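Local coordinates for protein polyketide synthase PksJ (Bacillus subtilis subsp. subtilis, PDB 4J1Q) that probably reduces keto groups of acyl intermediates with NADPH, as a stereoselective ketoreductase domain of the bacillaene polyketide assembly line, at residues 334-342 and 351-362. Numbering follows the deposited sequence.
Sequences IFFSSVSGC and YAAANSFMDAFA. With NDP (NADPH dihydro-nicotinamide-adenine-dinucleotide phosphate), chain B.
G341 meets A352 at a CA-CA distance of 4.0 Å where strand 334-338, its axis 134° from that of helix 351-362, turns into a short helix. This strand-to-helix packing lies in the buried interior of the Rossmann-fold ketoreductase, at the NADPH pocket; S338 and Y351 are probably the catalytic Ser and Tyr, as in other short-chain dehydrogenases/reductases. G341 CA lies 3.4 Å from A352 O, a CA-H...O contact, and G341 O is 2.5 Å from S356 OG. F335 brings its ring edge to the helix backbone, CD1 3.2 Å from M358 O, while CZ packs on F361 CD2, the two ring planes inclined at 52°. M358 SD makes an oblique Met-aromatic contact with the F335 ring; bent at chi3 (-54°), its chain lays CE beside F336 O. S337 OG lies within reach of both D359 OD1 (3.0 Å) and N355 O; D359 OD1 is also hydrogen-bonded to S380 and OD2 to N382. N355 OD1 lies close to S337 CA and accepts from K314, which also bonds the NADPH. Beside the nicotinamide, S338 caps the short helix, its OG accepting from S340 N at 2.8 Å. N355 ND2, weakly hydrogen-bonded to Y351 O, sits 3.1 Å above the centre of one Y351 ring face.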
ATOM      1  N   ILE A 334      -6.551   8.258   6.563  1.00 44.11           N
ATOM      2  CA  ILE A 334      -5.321   7.513   6.792  1.00 41.80           C
ATOM      3  C   ILE A 334      -5.482   6.041   6.437  1.00 38.98           C
ATOM      4  O   ILE A 334      -6.408   5.387   6.916  1.00 39.05           O
ATOM      5  CB  ILE A 334      -4.890   7.606   8.258  1.00 42.28           C
ATOM      6  CG1 ILE A 334      -4.319   9.003   8.573  1.00 45.10           C
ATOM      7  CG2 ILE A 334      -3.908   6.498   8.593  1.00 40.12           C
ATOM      8  CD1 ILE A 334      -4.470   9.391  10.029  1.00 46.74           C
ATOM      9  N   PHE A 335      -4.611   5.537   5.564  1.00 37.39           N
ATOM     10  CA  PHE A 335      -4.630   4.118   5.200  1.00 36.01           C
ATOM     11  C   PHE A 335      -3.693   3.361   6.133  1.00 36.07           C
ATOM     12  O   PHE A 335      -2.536   3.744   6.297  1.00 37.05           O
ATOM     13  CB  PHE A 335      -4.152   3.904   3.748  1.00 34.49           C
ATOM     14  CG  PHE A 335      -4.663   4.910   2.766  1.00 35.84           C
ATOM     15  CD1 PHE A 335      -3.890   5.265   1.663  1.00 35.93           C
ATOM     16  CD2 PHE A 335      -5.926   5.462   2.896  1.00 37.24           C
ATOM     17  CE1 PHE A 335      -4.324   6.236   0.769  1.00 37.20           C
ATOM     18  CE2 PHE A 335      -6.376   6.428   2.012  1.00 38.93           C
ATOM     19  CZ  PHE A 335      -5.578   6.813   0.941  1.00 39.16           C
ATOM     20  N   PHE A 336      -4.132   2.202   6.598  1.00 35.58           N
ATOM     21  CA  PHE A 336      -3.233   1.295   7.316  1.00 35.11           C
ATOM     22  C   PHE A 336      -2.586   0.272   6.388  1.00 33.95           C
ATOM     23  O   PHE A 336      -3.125  -0.816   6.136  1.00 32.84           O
ATOM     24  CB  PHE A 336      -3.954   0.603   8.480  1.00 35.11           C
ATOM     25  CG  PHE A 336      -4.127   1.490   9.691  1.00 38.31           C
ATOM     26  CD1 PHE A 336      -3.758   2.840   9.645  1.00 38.43           C
ATOM     27  CD2 PHE A 336      -4.613   0.972  10.881  1.00 39.34           C
ATOM     28  CE1 PHE A 336      -3.905   3.650  10.752  1.00 43.54           C
ATOM     29  CE2 PHE A 336      -4.768   1.779  11.989  1.00 41.93           C
ATOM     30  CZ  PHE A 336      -4.404   3.125  11.935  1.00 42.79           C
ATOM     31  N   SER A 337      -1.450   0.659   5.823  1.00 33.27           N
ATOM     32  CA  SER A 337      -0.734  -0.193   4.873  1.00 31.65           C
ATOM     33  C   SER A 337       0.300  -0.986   5.669  1.00 32.11           C
ATOM     34  O   SER A 337       0.272  -0.993   6.894  1.00 33.13           O
ATOM     35  CB  SER A 337      -0.057   0.698   3.805  1.00 31.44           C
ATOM     36  OG  SER A 337       0.797  -0.043   2.946  1.00 29.67           O
ATOM     37  N   SER A 338       1.279  -1.569   4.988  1.00 30.92           N
ATOM     38  CA  SER A 338       2.160  -2.502   5.656  1.00 31.13           C
ATOM     39  C   SER A 338       3.578  -2.349   5.152  1.00 33.05           C
ATOM     40  O   SER A 338       3.814  -1.965   3.988  1.00 32.43           O
ATOM     41  CB  SER A 338       1.697  -3.942   5.407  1.00 31.29           C
ATOM     42  OG  SER A 338       2.766  -4.841   5.633  1.00 31.77           O
ATOM     43  N   VAL A 339       4.528  -2.729   5.997  1.00 34.62           N
ATOM     44  CA  VAL A 339       5.906  -2.861   5.550  1.00 38.51           C
ATOM     45  C   VAL A 339       6.070  -3.803   4.326  1.00 36.79           C
ATOM     46  O   VAL A 339       6.942  -3.609   3.500  1.00 35.78           O
ATOM     47  CB  VAL A 339       6.810  -3.245   6.740  1.00 43.36           C
ATOM     48  CG1 VAL A 339       7.771  -4.355   6.368  1.00 46.29           C
ATOM     49  CG2 VAL A 339       7.558  -2.009   7.239  1.00 44.03           C
ATOM     50  N   SER A 340       5.146  -4.740   4.155  1.00 36.83           N
ATOM     51  CA  SER A 340       5.153  -5.624   2.978  1.00 36.21           C
ATOM     52  C   SER A 340       4.986  -4.859   1.667  1.00 34.95           C
ATOM     53  O   SER A 340       5.606  -5.202   0.664  1.00 33.59           O
ATOM     54  CB  SER A 340       4.045  -6.670   3.094  1.00 36.07           C
ATOM     55  OG  SER A 340       4.065  -7.219   4.407  1.00 43.31           O
ATOM     56  N   GLY A 341       4.101  -3.864   1.664  1.00 33.73           N
ATOM     57  CA  GLY A 341       3.868  -3.052   0.483  1.00 33.18           C
ATOM     58  C   GLY A 341       5.130  -2.431  -0.112  1.00 34.86           C
ATOM     59  O   GLY A 341       5.279  -2.395  -1.341  1.00 34.80           O
ATOM     60  N   CYS A 342       6.098  -2.075   0.735  1.00 35.13           N
ATOM     61  CA  CYS A 342       7.295  -1.366   0.255  1.00 37.87           C
ATOM     62  C   CYS A 342       8.585  -2.191   0.277  1.00 38.42           C
ATOM     63  O   CYS A 342       9.595  -1.764  -0.254  1.00 37.34           O
ATOM     64  CB  CYS A 342       7.469  -0.037   1.010  1.00 41.97           C
ATOM     65  SG  CYS A 342       7.356  -0.181   2.808  1.00 45.29           S
ATOM     66  N   TYR A 351      -0.988  -9.291  -0.861  1.00 24.82           N
ATOM     67  CA  TYR A 351      -1.003  -8.313   0.261  1.00 24.67           C
ATOM     68  C   TYR A 351      -0.068  -7.132   0.000  1.00 24.32           C
ATOM     69  O   TYR A 351      -0.388  -5.979   0.326  1.00 25.10           O
ATOM     70  CB  TYR A 351      -0.598  -9.012   1.564  1.00 26.24           C
ATOM     71  CG  TYR A 351      -0.778  -8.203   2.821  1.00 28.29           C
ATOM     72  CD1 TYR A 351      -2.063  -7.958   3.340  1.00 29.48           C
ATOM     73  CD2 TYR A 351       0.325  -7.876   3.621  1.00 30.83           C
ATOM     74  CE1 TYR A 351      -2.239  -7.321   4.568  1.00 30.32           C
ATOM     75  CE2 TYR A 351       0.154  -7.250   4.867  1.00 31.06           C
ATOM     76  CZ  TYR A 351      -1.118  -6.965   5.322  1.00 31.72           C
ATOM     77  OH  TYR A 351      -1.280  -6.353   6.564  1.00 37.48           O
ATOM     78  N   ALA A 352       1.105  -7.417  -0.556  1.00 23.97           N
ATOM     79  CA  ALA A 352       2.065  -6.371  -0.878  1.00 24.19           C
ATOM     80  C   ALA A 352       1.575  -5.428  -1.995  1.00 24.24           C
ATOM     81  O   ALA A 352       1.817  -4.209  -1.933  1.00 24.90           O
ATOM     82  CB  ALA A 352       3.416  -6.980  -1.235  1.00 23.49           C
ATOM     83  N   ALA A 353       0.947  -5.984  -3.042  1.00 23.07           N
ATOM     84  CA  ALA A 353       0.470  -5.148  -4.162  1.00 23.14           C
ATOM     85  C   ALA A 353      -0.779  -4.345  -3.743  1.00 23.27           C
ATOM     86  O   ALA A 353      -0.949  -3.170  -4.101  1.00 24.08           O
ATOM     87  CB  ALA A 353       0.182  -6.001  -5.378  1.00 24.10           C
ATOM     88  N   ALA A 354      -1.567  -4.928  -2.854  1.00 23.36           N
ATOM     89  CA  ALA A 354      -2.726  -4.244  -2.304  1.00 23.05           C
ATOM     90  C   ALA A 354      -2.245  -3.070  -1.493  1.00 24.32           C
ATOM     91  O   ALA A 354      -2.748  -1.951  -1.623  1.00 24.80           O
ATOM     92  CB  ALA A 354      -3.517  -5.175  -1.433  1.00 22.75           C
ATOM     93  N   ASN A 355      -1.254  -3.327  -0.649  1.00 24.52           N
ATOM     94  CA  ASN A 355      -0.740  -2.302   0.233  1.00 24.83           C
ATOM     95  C   ASN A 355       0.011  -1.237  -0.545  1.00 25.10           C
ATOM     96  O   ASN A 355      -0.111  -0.043  -0.216  1.00 26.24           O
ATOM     97  CB  ASN A 355       0.127  -2.915   1.349  1.00 25.08           C
ATOM     98  CG  ASN A 355      -0.720  -3.465   2.502  1.00 26.80           C
ATOM     99  OD1 ASN A 355      -1.480  -2.726   3.128  1.00 27.18           O
ATOM    100  ND2 ASN A 355      -0.632  -4.774   2.751  1.00 26.97           N
ATOM    101  N   SER A 356       0.771  -1.639  -1.565  1.00 24.52           N
ATOM    102  CA  SER A 356       1.453  -0.657  -2.438  1.00 26.03           C
ATOM    103  C   SER A 356       0.484   0.246  -3.179  1.00 25.59           C
ATOM    104  O   SER A 356       0.843   1.368  -3.518  1.00 25.45           O
ATOM    105  CB  SER A 356       2.317  -1.337  -3.507  1.00 28.56           C
ATOM    106  OG  SER A 356       3.363  -2.061  -2.932  1.00 33.84           O
ATOM    107  N   PHE A 357      -0.649  -0.304  -3.610  1.00 25.25           N
ATOM    108  CA  PHE A 357      -1.687   0.528  -4.232  1.00 27.11           C
ATOM    109  C   PHE A 357      -2.143   1.634  -3.295  1.00 27.73           C
ATOM    110  O   PHE A 357      -2.337   2.784  -3.740  1.00 28.94           O
ATOM    111  CB  PHE A 357      -2.886  -0.315  -4.668  1.00 28.14           C
ATOM    112  CG  PHE A 357      -4.077   0.502  -5.121  1.00 30.28           C
ATOM    113  CD1 PHE A 357      -4.318   0.709  -6.473  1.00 32.19           C
ATOM    114  CD2 PHE A 357      -5.008   0.970  -4.210  1.00 30.46           C
ATOM    115  CE1 PHE A 357      -5.454   1.374  -6.901  1.00 33.81           C
ATOM    116  CE2 PHE A 357      -6.133   1.634  -4.627  1.00 32.04           C
ATOM    117  CZ  PHE A 357      -6.341   1.871  -5.960  1.00 33.84           C
ATOM    118  N   MET A 358      -2.288   1.315  -2.002  1.00 26.87           N
ATOM    119  CA  MET A 358      -2.755   2.311  -1.029  1.00 28.31           C
ATOM    120  C   MET A 358      -1.748   3.425  -0.878  1.00 29.31           C
ATOM    121  O   MET A 358      -2.108   4.605  -0.953  1.00 29.49           O
ATOM    122  CB  MET A 358      -3.041   1.667   0.342  1.00 28.13           C
ATOM    123  CG  MET A 358      -4.234   0.730   0.295  1.00 29.12           C
ATOM    124  SD  MET A 358      -4.977   0.468   1.901  1.00 32.94           S
ATOM    125  CE  MET A 358      -3.607  -0.083   2.931  1.00 29.88           C
ATOM    126  N   ASP A 359      -0.471   3.037  -0.724  1.00 29.65           N
ATOM    127  CA  ASP A 359       0.652   4.005  -0.748  1.00 30.74           C
ATOM    128  C   ASP A 359       0.580   4.929  -1.965  1.00 30.41           C
ATOM    129  O   ASP A 359       0.660   6.139  -1.825  1.00 32.10           O
ATOM    130  CB  ASP A 359       2.005   3.286  -0.736  1.00 29.81           C
ATOM    131  CG  ASP A 359       2.138   2.323   0.442  1.00 33.93           C
ATOM    132  OD1 ASP A 359       1.336   2.438   1.419  1.00 33.28           O
ATOM    133  OD2 ASP A 359       3.038   1.435   0.382  1.00 33.36           O
ATOM    134  N   ALA A 360       0.409   4.351  -3.148  1.00 29.24           N
ATOM    135  CA  ALA A 360       0.324   5.139  -4.388  1.00 31.03           C
ATOM    136  C   ALA A 360      -0.918   6.015  -4.364  1.00 33.06           C
ATOM    137  O   ALA A 360      -0.897   7.139  -4.844  1.00 35.27           O
ATOM    138  CB  ALA A 360       0.307   4.245  -5.628  1.00 30.07           C
ATOM    139  N   PHE A 361      -1.992   5.503  -3.781  1.00 33.28           N
ATOM    140  CA  PHE A 361      -3.237   6.263  -3.684  1.00 35.60           C
ATOM    141  C   PHE A 361      -3.109   7.514  -2.809  1.00 38.54           C
ATOM    142  O   PHE A 361      -3.741   8.543  -3.076  1.00 40.83           O
ATOM    143  CB  PHE A 361      -4.356   5.352  -3.174  1.00 36.55           C
ATOM    144  CG  PHE A 361      -5.738   5.849  -3.491  1.00 39.61           C
ATOM    145  CD1 PHE A 361      -6.289   5.660  -4.752  1.00 41.01           C
ATOM    146  CD2 PHE A 361      -6.482   6.525  -2.536  1.00 39.09           C
ATOM    147  CE1 PHE A 361      -7.557   6.153  -5.054  1.00 44.79           C
ATOM    148  CE2 PHE A 361      -7.734   7.036  -2.843  1.00 42.89           C
ATOM    149  CZ  PHE A 361      -8.279   6.836  -4.096  1.00 42.82           C
ATOM    150  N   ALA A 362      -2.293   7.431  -1.759  1.00 38.40           N
ATOM    151  CA  ALA A 362      -2.099   8.569  -0.851  1.00 41.74           C
ATOM    152  C   ALA A 362      -1.643   9.811  -1.614  1.00 46.24           C
ATOM    153  O   ALA A 362      -2.142  10.919  -1.372  1.00 50.21           O
ATOM    154  CB  ALA A 362      -1.121   8.235   0.273  1.00 38.31           C
TER
HETATM  155  PA  NDP B 501      -7.236  -7.934  11.396  1.00 42.82           P
HETATM  156  O1A NDP B 501      -7.405  -9.053  10.361  1.00 51.22           O
HETATM  157  O2A NDP B 501      -7.398  -8.137  12.871  1.00 35.80           O
HETATM  158  O5B NDP B 501      -8.129  -6.690  10.943  1.00 31.83           O
HETATM  159  C5B NDP B 501      -8.630  -6.593   9.608  1.00 31.17           C
HETATM  160  C4B NDP B 501     -10.125  -6.355   9.747  1.00 24.24           C
HETATM  161  O4B NDP B 501     -10.650  -6.026   8.459  1.00 28.89           O
HETATM  162  C3B NDP B 501     -10.826  -7.643  10.151  1.00 25.25           C
HETATM  163  O3B NDP B 501     -11.518  -7.295  11.383  1.00 35.86           O
HETATM  164  C2B NDP B 501     -11.818  -7.934   9.028  1.00 22.89           C
HETATM  165  O2B NDP B 501     -13.138  -8.233   9.575  1.00 29.46           O
HETATM  166  C1B NDP B 501     -11.937  -6.613   8.291  1.00 19.91           C
HETATM  167  N9A NDP B 501     -12.165  -6.906   6.845  1.00 20.36           N
HETATM  168  C8A NDP B 501     -11.497  -7.831   6.067  1.00 13.95           C
HETATM  169  N7A NDP B 501     -12.026  -7.764   4.784  1.00 16.99           N
HETATM  170  C5A NDP B 501     -12.988  -6.738   4.763  1.00 14.77           C
HETATM  171  C6A NDP B 501     -13.833  -6.223   3.783  1.00 19.31           C
HETATM  172  N6A NDP B 501     -13.871  -6.728   2.507  1.00 17.86           N
HETATM  173  N1A NDP B 501     -14.680  -5.202   4.101  1.00 24.24           N
HETATM  174  C2A NDP B 501     -14.730  -4.713   5.365  1.00 18.82           C
HETATM  175  N3A NDP B 501     -13.948  -5.231   6.336  1.00 26.12           N
HETATM  176  C4A NDP B 501     -13.039  -6.216   6.056  1.00 17.05           C
HETATM  177  O3  NDP B 501      -5.788  -7.279  11.120  1.00 37.32           O
HETATM  178  PN  NDP B 501      -5.277  -6.018  11.962  1.00 41.65           P
HETATM  179  O1N NDP B 501      -4.018  -6.547  12.643  1.00 37.32           O
HETATM  180  O2N NDP B 501      -6.423  -5.327  12.677  1.00 43.77           O
HETATM  181  O5D NDP B 501      -4.799  -5.028  10.778  1.00 39.28           O
HETATM  182  C5D NDP B 501      -5.400  -3.748  10.536  1.00 35.06           C
HETATM  183  C4D NDP B 501      -4.823  -3.203   9.209  1.00 40.63           C
HETATM  184  O4D NDP B 501      -3.441  -2.838   9.413  1.00 36.72           O
HETATM  185  C3D NDP B 501      -4.824  -4.284   8.118  1.00 27.77           C
HETATM  186  O3D NDP B 501      -5.229  -3.724   6.847  1.00 30.05           O
HETATM  187  C2D NDP B 501      -3.405  -4.761   8.088  1.00 32.03           C
HETATM  188  O2D NDP B 501      -3.074  -5.153   6.753  1.00 30.21           O
HETATM  189  C1D NDP B 501      -2.574  -3.563   8.568  1.00 36.34           C
HETATM  190  N1N NDP B 501      -1.373  -3.997   9.295  1.00 40.01           N
HETATM  191  C2N NDP B 501      -1.459  -4.663  10.483  1.00 43.51           C
HETATM  192  C3N NDP B 501      -0.303  -5.130  11.150  1.00 35.44           C
HETATM  193  C7N NDP B 501      -0.428  -5.858  12.490  1.00 55.92           C
HETATM  194  O7N NDP B 501       0.583  -5.963  13.198  1.00 48.88           O
HETATM  195  N7N NDP B 501      -1.590  -6.454  12.848  1.00 38.74           N
HETATM  196  C4N NDP B 501       0.972  -4.960  10.548  1.00 34.57           C
HETATM  197  C5N NDP B 501       1.026  -4.297   9.306  1.00 38.42           C
HETATM  198  C6N NDP B 501      -0.172  -3.839   8.705  1.00 40.20           C
HETATM  199  P2B NDP B 501     -14.201  -9.160   8.775  1.00 28.03           P
HETATM  200  O1X NDP B 501     -13.360 -10.407   8.426  1.00 30.05           O
HETATM  201  O2X NDP B 501     -15.282  -9.277   9.843  1.00 30.16           O
HETATM  202  O3X NDP B 501     -14.627  -8.377   7.550  1.00 26.66           O